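Local coordinates for protein glucokinase (Enterococcus faecalis, PDB 2QM1) that probably phosphorylates glucose with ATP as a zinc-containing sugar kinase of the ROK family, at residues B[175-180]-B[196-201]; B[188-193]-B[247-252]. All coordinates share one frame; numbering follows the deposited sequence. Where two conformers were deposited one is given.

Interaction 1 of 2, residues B[175-180]-B[196-201]; sequences NGFDCT and VVRVAR. With ZN (zinc ion), chain J.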
loop_
_atom_site.group_PDB
_atom_site.type_symbol
_atom_site.label_atom_id
_atom_site.label_comp_id
_atom_site.label_asym_id
_atom_site.label_seq_id
_atom_site.Cartn_x
_atom_site.Cartn_y
_atom_site.Cartn_z
ATOM N N ASN B 175 19.694 -9.087 3.847
ATOM C CA ASN B 175 21.152 -9.108 4.087
ATOM C C ASN B 175 21.963 -8.227 3.148
ATOM O O ASN B 175 23.136 -8.455 2.973
ATOM C CB ASN B 175 21.690 -10.544 4.005
ATOM C CG ASN B 175 20.890 -11.521 4.851
ATOM O OD1 ASN B 175 20.736 -11.344 6.065
ATOM N ND2 ASN B 175 20.390 -12.571 4.210
ATOM N N GLY B 176 21.326 -7.238 2.514
ATOM C CA GLY B 176 21.949 -6.522 1.386
ATOM C C GLY B 176 22.900 -5.405 1.725
ATOM O O GLY B 176 23.436 -5.347 2.825
ATOM N N PHE B 177 23.112 -4.509 0.768
ATOM C CA PHE B 177 23.976 -3.334 0.978
ATOM C C PHE B 177 23.376 -2.345 1.986
ATOM O O PHE B 177 22.157 -2.216 2.056
ATOM C CB PHE B 177 24.144 -2.596 -0.346
ATOM C CG PHE B 177 24.758 -3.439 -1.448
ATOM C CD1 PHE B 177 24.068 -3.657 -2.629
ATOM C CD2 PHE B 177 26.013 -3.999 -1.303
ATOM C CE1 PHE B 177 24.623 -4.420 -3.668
ATOM C CE2 PHE B 177 26.585 -4.771 -2.320
ATOM C CZ PHE B 177 25.894 -4.974 -3.510
ATOM N N ASP B 178 24.228 -1.630 2.702
ATOM C CA ASP B 178 23.839 -0.518 3.576
ATOM C C ASP B 178 23.211 0.605 2.784
ATOM O O ASP B 178 23.729 1.003 1.759
ATOM C CB ASP B 178 25.041 0.035 4.342
ATOM C CG ASP B 178 25.569 -0.933 5.354
ATOM O OD1 ASP B 178 24.854 -1.909 5.677
ATOM O OD2 ASP B 178 26.716 -0.741 5.819
ATOM N N CYS B 179 22.080 1.105 3.278
ATOM C CA CYS B 179 21.384 2.194 2.650
ATOM C C CYS B 179 21.622 3.433 3.494
ATOM O O CYS B 179 21.837 3.331 4.696
ATOM C CB CYS B 179 19.889 1.912 2.608
ATOM S SG CYS B 179 18.972 3.153 1.657
ATOM N N THR B 180 21.534 4.605 2.896
ATOM C CA THR B 180 21.686 5.831 3.706
ATOM C C THR B 180 20.530 6.024 4.685
ATOM O O THR B 180 20.657 6.745 5.689
ATOM C CB THR B 180 21.853 7.104 2.847
ATOM O OG1 THR B 180 20.839 7.144 1.847
ATOM C CG2 THR B 180 23.236 7.118 2.151
ATOM N N VAL B 196 22.751 0.339 -9.468
ATOM C CA VAL B 196 23.000 -0.572 -10.588
ATOM C C VAL B 196 24.501 -0.876 -10.760
ATOM O O VAL B 196 24.904 -2.024 -10.950
ATOM C CB VAL B 196 22.431 -0.017 -11.893
ATOM C CG1 VAL B 196 22.912 -0.880 -13.125
ATOM C CG2 VAL B 196 20.899 0.073 -11.857
ATOM N N VAL B 197 25.309 0.180 -10.680
ATOM C CA VAL B 197 26.758 0.111 -10.657
ATOM C C VAL B 197 27.193 -0.721 -9.466
ATOM O O VAL B 197 28.018 -1.624 -9.592
ATOM C CB VAL B 197 27.349 1.570 -10.577
ATOM C CG1 VAL B 197 28.883 1.604 -10.092
ATOM C CG2 VAL B 197 27.149 2.295 -11.897
ATOM N N ARG B 198 26.643 -0.447 -8.293
ATOM C CA ARG B 198 27.038 -1.239 -7.142
ATOM C C ARG B 198 26.706 -2.716 -7.369
ATOM O O ARG B 198 27.502 -3.574 -7.057
ATOM C CB ARG B 198 26.387 -0.704 -5.872
ATOM C CG ARG B 198 26.965 -1.219 -4.580
ATOM C CD ARG B 198 26.617 -0.216 -3.461
ATOM N NE ARG B 198 25.287 0.310 -3.702
ATOM C CZ ARG B 198 24.925 1.595 -3.700
ATOM N NH1 ARG B 198 25.770 2.586 -3.408
ATOM N NH2 ARG B 198 23.663 1.879 -3.972
ATOM N N VAL B 199 25.559 -3.022 -7.956
ATOM C CA VAL B 199 25.207 -4.424 -8.196
ATOM C C VAL B 199 26.218 -4.996 -9.196
ATOM O O VAL B 199 26.576 -6.168 -9.141
ATOM C CB VAL B 199 23.773 -4.562 -8.782
ATOM C CG1 VAL B 199 23.594 -5.887 -9.508
ATOM C CG2 VAL B 199 22.690 -4.377 -7.672
ATOM N N ALA B 200 26.627 -4.170 -10.159
ATOM C CA ALA B 200 27.546 -4.658 -11.178
ATOM C C ALA B 200 28.966 -4.850 -10.574
ATOM O O ALA B 200 29.623 -5.857 -10.853
ATOM C CB ALA B 200 27.535 -3.719 -12.411
ATOM N N ARG B 201 29.385 -3.892 -9.735
ATOM C CA ARG B 201 30.666 -3.930 -8.979
ATOM C C ARG B 201 30.841 -5.191 -8.166
ATOM O O ARG B 201 31.965 -5.592 -7.864
ATOM C CB ARG B 201 30.783 -2.732 -8.015
ATOM C CG ARG B 201 31.711 -1.681 -8.488
ATOM C CD ARG B 201 31.411 -0.340 -7.857
ATOM N NE ARG B 201 32.029 0.714 -8.620
ATOM C CZ ARG B 201 32.071 1.986 -8.257
ATOM N NH1 ARG B 201 31.537 2.386 -7.107
ATOM N NH2 ARG B 201 32.671 2.855 -9.042
HETATM ZN ZN ZN J . 16.835 2.713 2.698
#

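Interaction 2 of 2, residues B[188-193]-B[247-252]; sequences ETVSSA and CFYLGL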
loop_
_atom_site.group_PDB
_atom_site.type_symbol
_atom_site.label_atom_id
_atom_site.label_comp_id
_atom_site.label_asym_id
_atom_site.label_seq_id
_atom_site.Cartn_x
_atom_site.Cartn_y
_atom_site.Cartn_z
ATOM N N GLU B 188 16.455 0.935 -3.254
ATOM C CA GLU B 188 17.331 1.996 -3.730
ATOM C C GLU B 188 18.812 1.641 -3.868
ATOM O O GLU B 188 19.496 2.185 -4.769
ATOM C CB GLU B 188 17.220 3.211 -2.822
ATOM C CG GLU B 188 17.886 4.415 -3.374
ATOM C CD GLU B 188 17.754 5.578 -2.448
ATOM O OE1 GLU B 188 16.808 6.377 -2.629
ATOM O OE2 GLU B 188 18.571 5.654 -1.510
ATOM N N THR B 189 19.316 0.773 -2.983
ATOM C CA THR B 189 20.720 0.292 -3.059
ATOM C C THR B 189 21.011 -0.537 -4.327
ATOM O O THR B 189 22.154 -0.783 -4.715
ATOM C CB THR B 189 21.150 -0.577 -1.766
ATOM O OG1 THR B 189 20.433 -1.809 -1.756
ATOM C CG2 THR B 189 20.863 0.142 -0.455
ATOM N N VAL B 190 19.973 -1.018 -4.981
ATOM C CA VAL B 190 20.231 -1.936 -6.101
ATOM C C VAL B 190 19.677 -1.407 -7.440
ATOM O O VAL B 190 19.911 -2.000 -8.515
ATOM C CB VAL B 190 19.784 -3.428 -5.743
ATOM C CG1 VAL B 190 20.611 -3.987 -4.546
ATOM C CG2 VAL B 190 18.378 -3.464 -5.338
ATOM N N SER B 191 18.951 -0.294 -7.380
ATOM C CA SER B 191 18.180 0.207 -8.539
ATOM C C SER B 191 18.309 1.724 -8.828
ATOM O O SER B 191 17.787 2.215 -9.829
ATOM C CB SER B 191 16.691 -0.228 -8.450
ATOM O OG SER B 191 15.962 0.485 -7.430
ATOM N N SER B 192 19.000 2.483 -7.987
ATOM C CA SER B 192 19.233 3.887 -8.367
ATOM C C SER B 192 20.376 3.846 -9.402
ATOM O O SER B 192 20.986 2.792 -9.588
ATOM C CB SER B 192 19.691 4.703 -7.192
ATOM O OG SER B 192 20.900 4.163 -6.680
ATOM N N ALA B 193 20.693 4.983 -10.011
ATOM C CA ALA B 193 21.844 5.101 -10.953
ATOM C C ALA B 193 23.108 4.474 -10.392
ATOM O O ALA B 193 23.802 3.703 -11.055
ATOM C CB ALA B 193 22.107 6.555 -11.278
ATOM N N CYS B 247 16.382 -6.357 -12.151
ATOM C CA CYS B 247 14.939 -6.452 -12.438
ATOM C C CYS B 247 14.250 -7.474 -11.557
ATOM O O CYS B 247 13.054 -7.337 -11.300
ATOM C CB CYS B 247 14.711 -6.742 -13.925
ATOM S SG CYS B 247 15.278 -5.288 -14.942
ATOM N N PHE B 248 15.022 -8.470 -11.089
ATOM C CA PHE B 248 14.608 -9.386 -9.984
ATOM C C PHE B 248 14.106 -8.549 -8.790
ATOM O O PHE B 248 12.971 -8.696 -8.318
ATOM C CB PHE B 248 15.766 -10.345 -9.598
ATOM C CG PHE B 248 15.494 -11.188 -8.374
ATOM C CD1 PHE B 248 14.871 -12.428 -8.491
ATOM C CD2 PHE B 248 15.826 -10.711 -7.093
ATOM C CE1 PHE B 248 14.596 -13.184 -7.365
ATOM C CE2 PHE B 248 15.549 -11.442 -5.976
ATOM C CZ PHE B 248 14.929 -12.704 -6.114
ATOM N N TYR B 249 14.942 -7.633 -8.338
ATOM C CA TYR B 249 14.629 -6.858 -7.138
ATOM C C TYR B 249 13.494 -5.882 -7.416
ATOM O O TYR B 249 12.640 -5.703 -6.575
ATOM C CB TYR B 249 15.855 -6.065 -6.668
ATOM C CG TYR B 249 16.961 -6.905 -6.038
ATOM C CD1 TYR B 249 16.698 -7.748 -4.963
ATOM C CD2 TYR B 249 18.271 -6.827 -6.512
ATOM C CE1 TYR B 249 17.716 -8.514 -4.364
ATOM C CE2 TYR B 249 19.310 -7.582 -5.910
ATOM C CZ TYR B 249 19.015 -8.410 -4.841
ATOM O OH TYR B 249 20.012 -9.157 -4.258
ATOM N N LEU B 250 13.512 -5.230 -8.580
ATOM C CA LEU B 250 12.377 -4.387 -8.950
ATOM C C LEU B 250 11.143 -5.224 -9.095
ATOM O O LEU B 250 10.090 -4.762 -8.730
ATOM C CB LEU B 250 12.606 -3.585 -10.237
ATOM C CG LEU B 250 13.636 -2.453 -10.157
ATOM C CD1 LEU B 250 14.289 -2.326 -11.523
ATOM C CD2 LEU B 250 12.937 -1.146 -9.756
ATOM N N GLY B 251 11.265 -6.442 -9.649
ATOM C CA GLY B 251 10.109 -7.336 -9.721
ATOM C C GLY B 251 9.547 -7.783 -8.356
ATOM O O GLY B 251 8.334 -7.897 -8.190
ATOM N N LEU B 252 10.413 -8.059 -7.389
ATOM C CA LEU B 252 9.969 -8.433 -6.058
ATOM C C LEU B 252 9.240 -7.284 -5.397
ATOM O O LEU B 252 8.194 -7.473 -4.810
ATOM C CB LEU B 252 11.147 -8.836 -5.178
ATOM C CG LEU B 252 10.932 -9.266 -3.726
ATOM C CD1 LEU B 252 10.026 -10.462 -3.565
ATOM C CD2 LEU B 252 12.360 -9.590 -3.207
#

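Interaction 1 of 2, residues B[175-180]-B[196-201]
Phe177 carries its ring anti to its own carbonyl carbon, and Arg198 sends CG anti to the backbone N (chi1 -166°); with these two turns the phenyl ring of the loop faces the aliphatic start of the arginine on the helix. Arg198 CG stands over the middle of the ring, 4.0 Å from the centroid of Phe177 and only 9° off the ring normal, a CH-pi contact over one face. Val199 comes from a different direction: its CG2 meets the ring edge at Phe177 CE1, 4.4 Å away. The arginine's guanidinium, tilted 58° against the ring, does not stack on it. Instead Arg198 NH2 donates to Thr189 O. His202, one turn further along the same helix, also meets the Phe177 ring, and the Phe177 backbone is hydrogen-bonded to that of Gly185. Two residues after the phenylalanine, Cys179 SG binds the zinc ion at 2.4 Å, together with His169, Cys181 and Cys186. The aromatic side chain thus packs the metal-bearing loop against helix 193-203, beside the zinc site of one histidine and three cysteines characteristic of many ROK-family sugar kinases.

Interaction 2 of 2, residues B[188-193]-B[247-252]
Val190 meets the Tyr249 ring with its whole branched end. CG2 comes closest, 3.6 Å from Tyr249 CD2, while CB and CG1 reach the CD2 and CE2 side of the ring, CG1 lying 4.1 Å from Tyr249 CE2. The methyl approaches obliquely, and the two side chains cross at about a right angle. With CG1 of the valine anti to the carbonyl carbon (chi1 -63°), CG2 is left between the backbone N and the carbonyl carbon, which brings it to Tyr249 CG and CB as well as CD2. Next to this pair, Ser191 CB touches Leu250 CG and CD2, and Ser191 OG lies 4.1 Å from the same Leu250 CD2.

The serine hydroxyl is engaged within its own turn, hydrogen-bonded to Leu187 O. Behind the touching residues, Glu188 O accepts two bonds from Ser192: one from the backbone N, and one from OG at 3.1 Å, with a C=O...donor angle of 166°. Ser192 also occupies the N-cap position of helix 193-203, its OG being hydrogen-bonded to Gly195 N, so that it is bonded both back to Glu188 O and forward to the first turn of that helix. On the other segment, Phe248 CD2 lies 3.7 Å above one face of the Tyr249 ring, toward its rim. Further out, Val172 and Asp173 touch Tyr249, Leu142 of strand 137-142 packs on both Ser191 and Leu250, and Pro174 of the second subunit rests on Phe248.

No hydrogen bond or charge pair spans the two segments. Because the buried hydroxyls of Ser191 and Ser192 already have local backbone partners, the interface between helix 188-191 and helix 237-261 needs no polar pairing here and rests on the fit of Val190 to the tyrosine and Ser191 to the leucine.

From the N terminus, the chain first passes the loop 175-180, then segment 188-193 with the short helix 188-191, then helix 193-203, and much later helix 237-261. Interaction 1 closes a small loop between 175-180 and 196-201, and 188-193 lies inside it; interaction 2 starts from that enclosed piece and reaches forward to 247-252, closing a much longer, mainly helical loop. The two therefore cross rather than nest. They also touch directly: Val199 CG2 packs on Val190 CB at 3.6 Å, and Cys179 CB lies against Thr189 CG2. Helix 188-191 is thus the shared middle piece, connecting the zinc-binding loop and helix 193-203 to the long helix 237-261.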